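Adenylate kinase (Desulfovibrio gigas, PDB 2XB4) carries a bound zinc ion and probably catalyses the reversible transfer of the terminal phosphate of ATP to AMP, giving two ADP. Local coordinates at residues Gly42-Gly46 against Pro66-Glu70; Ala92-Phe96 against Tyr190-Met194. One frame throughout, in Å; residues are numbered along the deposited sequence. Where two conformers were deposited one is given.

Contact 1 and contact 2 follow one another along the chain, the first closing before the second opens, and their centres lie about 21 Å apart. Contact 1 holds the loop 42-46, within the probable NMP-binding region, against helix 61-75. Contact 2 pairs helix 89-101 with the C-terminal part of helix 184-192 and the residues after it, beside the parallel sheet of the CORE. The two are joined where helix 61-75 meets helix 89-101: Leu69 CD2 lies 3.9 Å from Leu95 CD1, and Val68 packs on the same leucine. Helix 61-75 thus stands between the two, meeting the NMP loop through Met67 and its neighbours and helix 89-101 through Val68 and Leu69. Neither contact touches another protein chain of the assembly.

Contact 1: residues Gly42-Gly46 against Pro66-Glu70; sequences GTELG and PMVLE
A leucine from a loop packs on a helix here: Leu45, in the loop of the probable NMP-binding region that follows helix 31-40, meets Pro66, Met67 and Glu70 of helix 61-75, just after that region in the chain. Its CG lies anti to the carbonyl carbon (chi1 -67°), which turns its branched end to helix 61-75, CD1 doing most of the touching. CD1 sits 3.6 Å from Pro66 CB, the side chains crossing at about a right angle, and 3.6 Å from Glu70 CD, where it lies over one flat face of the carboxylate with both oxygens about equally far. Met67 runs alongside, its CG 3.7 Å from Leu45 CB, and also touches Ile34 and Ile39 of helix 31-40. No direct hydrogen bond joins the segments. Instead one water accepts from Leu45 N at 3.1 Å and donates to Glu70 OE1 at 2.9 Å. The loop holds its own turn through an ST motif, Gly46 N donating to Thr43 OG1 at 2.9 Å (N-H...O 152°); His38 also bonds to that hydroxyl. The contact thus rests on apolar packing, while the water lets Glu70, an exposed residue, serve a loop amide it does not reach directly.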
loop_
_atom_site.group_PDB
_atom_site.type_symbol
_atom_site.label_atom_id
_atom_site.label_comp_id
_atom_site.label_asym_id
_atom_site.label_seq_id
_atom_site.Cartn_x
_atom_site.Cartn_y
_atom_site.Cartn_z
ATOM N N GLY A 42 -2.104 24.029 22.650
ATOM C CA GLY A 42 -3.139 24.758 23.506
ATOM C C GLY A 42 -2.740 26.263 23.775
ATOM O O GLY A 42 -2.844 26.794 24.924
ATOM N N THR A 43 -2.222 26.923 22.735
ATOM C CA THR A 43 -2.026 28.370 22.814
ATOM C C THR A 43 -3.467 28.907 22.926
ATOM O O THR A 43 -4.458 28.123 22.743
ATOM C CB THR A 43 -1.287 28.944 21.587
ATOM O OG1 THR A 43 -2.053 28.670 20.396
ATOM C CG2 THR A 43 0.200 28.411 21.497
ATOM N N GLU A 44 -3.626 30.171 23.301
ATOM C CA GLU A 44 -4.984 30.725 23.377
ATOM C C GLU A 44 -5.636 30.687 21.975
ATOM O O GLU A 44 -6.812 30.310 21.868
ATOM C CB GLU A 44 -5.034 32.116 23.993
ATOM C CG GLU A 44 -6.237 32.410 24.999
ATOM C CD GLU A 44 -6.556 31.307 26.138
ATOM O OE1 GLU A 44 -5.755 30.915 27.019
ATOM O OE2 GLU A 44 -7.694 30.810 26.139
ATOM N N LEU A 45 -4.870 30.970 20.916
ATOM C CA LEU A 45 -5.438 30.883 19.586
ATOM C C LEU A 45 -5.725 29.420 19.292
ATOM O O LEU A 45 -6.772 29.142 18.706
ATOM C CB LEU A 45 -4.537 31.460 18.485
ATOM C CG LEU A 45 -4.308 32.994 18.529
ATOM C CD1 LEU A 45 -3.068 33.404 17.657
ATOM C CD2 LEU A 45 -5.542 33.756 18.104
ATOM N N GLY A 46 -4.825 28.494 19.646
ATOM C CA GLY A 46 -5.068 27.079 19.357
ATOM C C GLY A 46 -6.330 26.486 20.020
ATOM O O GLY A 46 -6.956 25.604 19.454
ATOM N N PRO A 66 -3.634 35.272 12.735
ATOM C CA PRO A 66 -2.793 35.479 13.962
ATOM C C PRO A 66 -1.947 34.266 14.368
ATOM O O PRO A 66 -0.821 34.437 14.862
ATOM C CB PRO A 66 -3.813 35.814 15.057
ATOM C CG PRO A 66 -5.063 36.215 14.387
ATOM C CD PRO A 66 -5.015 35.806 12.907
ATOM N N MET A 67 -2.465 33.064 14.183
ATOM C CA MET A 67 -1.617 31.888 14.396
ATOM C C MET A 67 -0.376 31.879 13.565
ATOM O O MET A 67 0.715 31.569 14.113
ATOM C CB MET A 67 -2.384 30.590 14.106
ATOM C CG MET A 67 -3.376 30.330 15.151
ATOM S SD MET A 67 -4.260 28.695 15.011
ATOM C CE MET A 67 -4.365 28.244 16.655
ATOM N N VAL A 68 -0.539 32.094 12.254
ATOM C CA VAL A 68 0.594 32.120 11.372
ATOM C C VAL A 68 1.599 33.179 11.868
ATOM O O VAL A 68 2.813 32.907 12.010
ATOM C CB VAL A 68 0.164 32.386 9.875
ATOM C CG1 VAL A 68 1.435 32.656 9.036
ATOM C CG2 VAL A 68 -0.701 31.195 9.361
ATOM N N LEU A 69 1.112 34.389 12.154
ATOM C CA LEU A 69 2.067 35.454 12.565
ATOM C C LEU A 69 2.785 35.102 13.872
ATOM O O LEU A 69 3.995 35.433 14.007
ATOM C CB LEU A 69 1.351 36.777 12.786
ATOM C CG LEU A 69 1.306 37.722 11.588
ATOM C CD1 LEU A 69 2.679 38.421 11.538
ATOM C CD2 LEU A 69 0.878 37.012 10.285
ATOM N N GLU A 70 2.082 34.461 14.832
ATOM C CA GLU A 70 2.717 34.070 16.080
ATOM C C GLU A 70 3.840 33.068 15.844
ATOM O O GLU A 70 4.866 33.098 16.532
ATOM C CB GLU A 70 1.724 33.434 17.081
ATOM C CG GLU A 70 0.853 34.507 17.700
ATOM C CD GLU A 70 0.140 34.113 19.013
ATOM O OE1 GLU A 70 0.082 32.899 19.435
ATOM O OE2 GLU A 70 -0.444 35.084 19.600
HETATM O O HOH W 1 -2.197 32.539 21.151
#

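Contact 2: residues Ala92-Phe96 against Tyr190-Met194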
loop_
_atom_site.group_PDB
_atom_site.type_symbol
_atom_site.label_atom_id
_atom_site.label_comp_id
_atom_site.label_asym_id
_atom_site.label_seq_id
_atom_site.Cartn_x
_atom_site.Cartn_y
_atom_site.Cartn_z
ATOM N N ALA A 92 -4.581 35.654 1.299
ATOM C CA ALA A 92 -3.325 36.312 0.922
ATOM C C ALA A 92 -3.337 37.779 1.359
ATOM O O ALA A 92 -2.254 38.375 1.740
ATOM C CB ALA A 92 -3.125 36.278 -0.620
ATOM N N GLN A 93 -4.493 38.448 1.143
ATOM C CA GLN A 93 -4.552 39.884 1.469
ATOM C C GLN A 93 -4.547 40.027 3.054
ATOM O O GLN A 93 -3.901 40.914 3.620
ATOM C CB GLN A 93 -5.821 40.523 0.898
ATOM C CG GLN A 93 -5.943 41.941 1.387
ATOM C CD GLN A 93 -7.119 42.648 0.741
ATOM O OE1 GLN A 93 -7.788 42.087 -0.142
ATOM N NE2 GLN A 93 -7.401 43.872 1.191
ATOM N N LYS A 94 -5.284 39.180 3.750
ATOM C CA LYS A 94 -5.291 39.288 5.275
ATOM C C LYS A 94 -3.878 39.061 5.796
ATOM O O LYS A 94 -3.414 39.771 6.759
ATOM C CB LYS A 94 -6.296 38.315 5.922
ATOM C CG LYS A 94 -7.711 38.834 5.605
ATOM C CD LYS A 94 -8.781 37.773 6.081
ATOM C CE LYS A 94 -10.122 38.512 6.362
ATOM N NZ LYS A 94 -11.165 37.475 6.225
ATOM N N LEU A 95 -3.171 38.110 5.173
ATOM C CA LEU A 95 -1.776 37.844 5.590
ATOM C C LEU A 95 -0.861 39.069 5.323
ATOM O O LEU A 95 -0.079 39.484 6.179
ATOM C CB LEU A 95 -1.188 36.610 4.887
ATOM C CG LEU A 95 0.317 36.256 5.113
ATOM C CD1 LEU A 95 0.489 35.779 6.588
ATOM C CD2 LEU A 95 0.739 35.078 4.230
ATOM N N PHE A 96 -0.952 39.620 4.120
ATOM C CA PHE A 96 -0.175 40.808 3.827
ATOM C C PHE A 96 -0.448 41.964 4.858
ATOM O O PHE A 96 0.494 42.584 5.374
ATOM C CB PHE A 96 -0.463 41.280 2.416
ATOM C CG PHE A 96 0.327 42.497 2.067
ATOM C CD1 PHE A 96 1.729 42.433 1.985
ATOM C CD2 PHE A 96 -0.319 43.723 1.900
ATOM C CE1 PHE A 96 2.466 43.644 1.707
ATOM C CE2 PHE A 96 0.446 44.913 1.602
ATOM C CZ PHE A 96 1.831 44.811 1.497
ATOM N N TYR A 190 -1.378 38.072 -6.740
ATOM C CA TYR A 190 -1.575 39.210 -5.886
ATOM C C TYR A 190 -0.205 39.674 -5.344
ATOM O O TYR A 190 0.093 40.906 -5.341
ATOM C CB TYR A 190 -2.542 38.806 -4.796
ATOM C CG TYR A 190 -2.561 39.702 -3.612
ATOM C CD1 TYR A 190 -3.272 40.953 -3.641
ATOM C CD2 TYR A 190 -1.966 39.311 -2.409
ATOM C CE1 TYR A 190 -3.309 41.735 -2.513
ATOM C CE2 TYR A 190 -2.010 40.180 -1.245
ATOM C CZ TYR A 190 -2.674 41.334 -1.336
ATOM O OH TYR A 190 -2.769 42.176 -0.266
ATOM N N TYR A 191 0.659 38.730 -4.988
ATOM C CA TYR A 191 2.017 39.133 -4.551
ATOM C C TYR A 191 2.858 39.619 -5.756
ATOM O O TYR A 191 3.502 40.650 -5.634
ATOM C CB TYR A 191 2.764 38.056 -3.740
ATOM C CG TYR A 191 2.060 37.828 -2.384
ATOM C CD1 TYR A 191 2.248 38.716 -1.319
ATOM C CD2 TYR A 191 1.243 36.706 -2.163
ATOM C CE1 TYR A 191 1.519 38.558 -0.099
ATOM C CE2 TYR A 191 0.569 36.529 -0.971
ATOM C CZ TYR A 191 0.666 37.467 0.016
ATOM O OH TYR A 191 0.035 37.206 1.176
ATOM N N LYS A 192 2.885 38.877 -6.861
ATOM C CA LYS A 192 3.611 39.313 -8.029
ATOM C C LYS A 192 3.331 40.789 -8.362
ATOM O O LYS A 192 4.244 41.567 -8.712
ATOM C CB LYS A 192 3.270 38.435 -9.221
ATOM C CG LYS A 192 4.117 38.581 -10.477
ATOM C CD LYS A 192 3.642 37.535 -11.600
ATOM C CE LYS A 192 4.375 37.982 -12.879
ATOM N NZ LYS A 192 4.315 37.063 -14.077
ATOM N N ASN A 193 2.046 41.104 -8.374
ATOM C CA ASN A 193 1.565 42.413 -8.795
ATOM C C ASN A 193 1.918 43.562 -7.868
ATOM O O ASN A 193 1.744 44.695 -8.273
ATOM C CB ASN A 193 0.073 42.345 -9.123
ATOM C CG ASN A 193 -0.153 41.603 -10.461
ATOM O OD1 ASN A 193 0.698 41.662 -11.339
ATOM N ND2 ASN A 193 -1.251 40.905 -10.599
ATOM N N MET A 194 2.399 43.297 -6.652
ATOM C CA MET A 194 2.784 44.385 -5.750
ATOM C C MET A 194 4.279 44.313 -5.428
ATOM O O MET A 194 4.800 45.119 -4.641
ATOM C CB MET A 194 1.970 44.311 -4.442
ATOM C CG MET A 194 2.366 43.104 -3.588
ATOM S SD MET A 194 1.720 43.075 -1.836
ATOM C CE MET A 194 0.043 43.344 -2.328
#
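The backbones come closest at Ala92 and Tyr190, whose CA atoms are 7.6 Å apart, where helix 89-101 passes the C-terminal part of helix 184-192. Ala92 CB rests against two successive tyrosines, 3.7 Å from both Tyr190 CD2 and Tyr191 CE2. The rings leave the backbone differently: Tyr190 has CG anti to the backbone N (chi1 163°), Tyr191 has it anti to the carbonyl carbon (chi1 -67°), and CD2 of the first lies over the centre of the second. Tyr191 OH gives a short but weak hydrogen bond to Ala92 O at 2.6 Å. The same carbonyl already accepts from Phe96 N in the regular helix pattern, so two donors share it. Tyr190 OH comes up to Gln93, 3.4 Å from its CA, and lies 3.6 Å from Phe96 CD2. On the Phe96 ring itself, Met194 brings SD over one face, 3.7 Å from the centroid and 14° off the normal, a Met-aromatic contact; its CE lies over that face as a CH-pi contact and also 3.5 Å above the plane of the Tyr190 ring, toward its rim, so one methyl covers faces of both rings. Tyr191 reaches on to Leu4 and Phe6 of strand 2-6, and Ala92 to Pro86, a residue predicted to bind AMP. Such helix-on-helix packing beside a parallel sheet belongs to the alpha/beta CORE of the P-loop kinase fold.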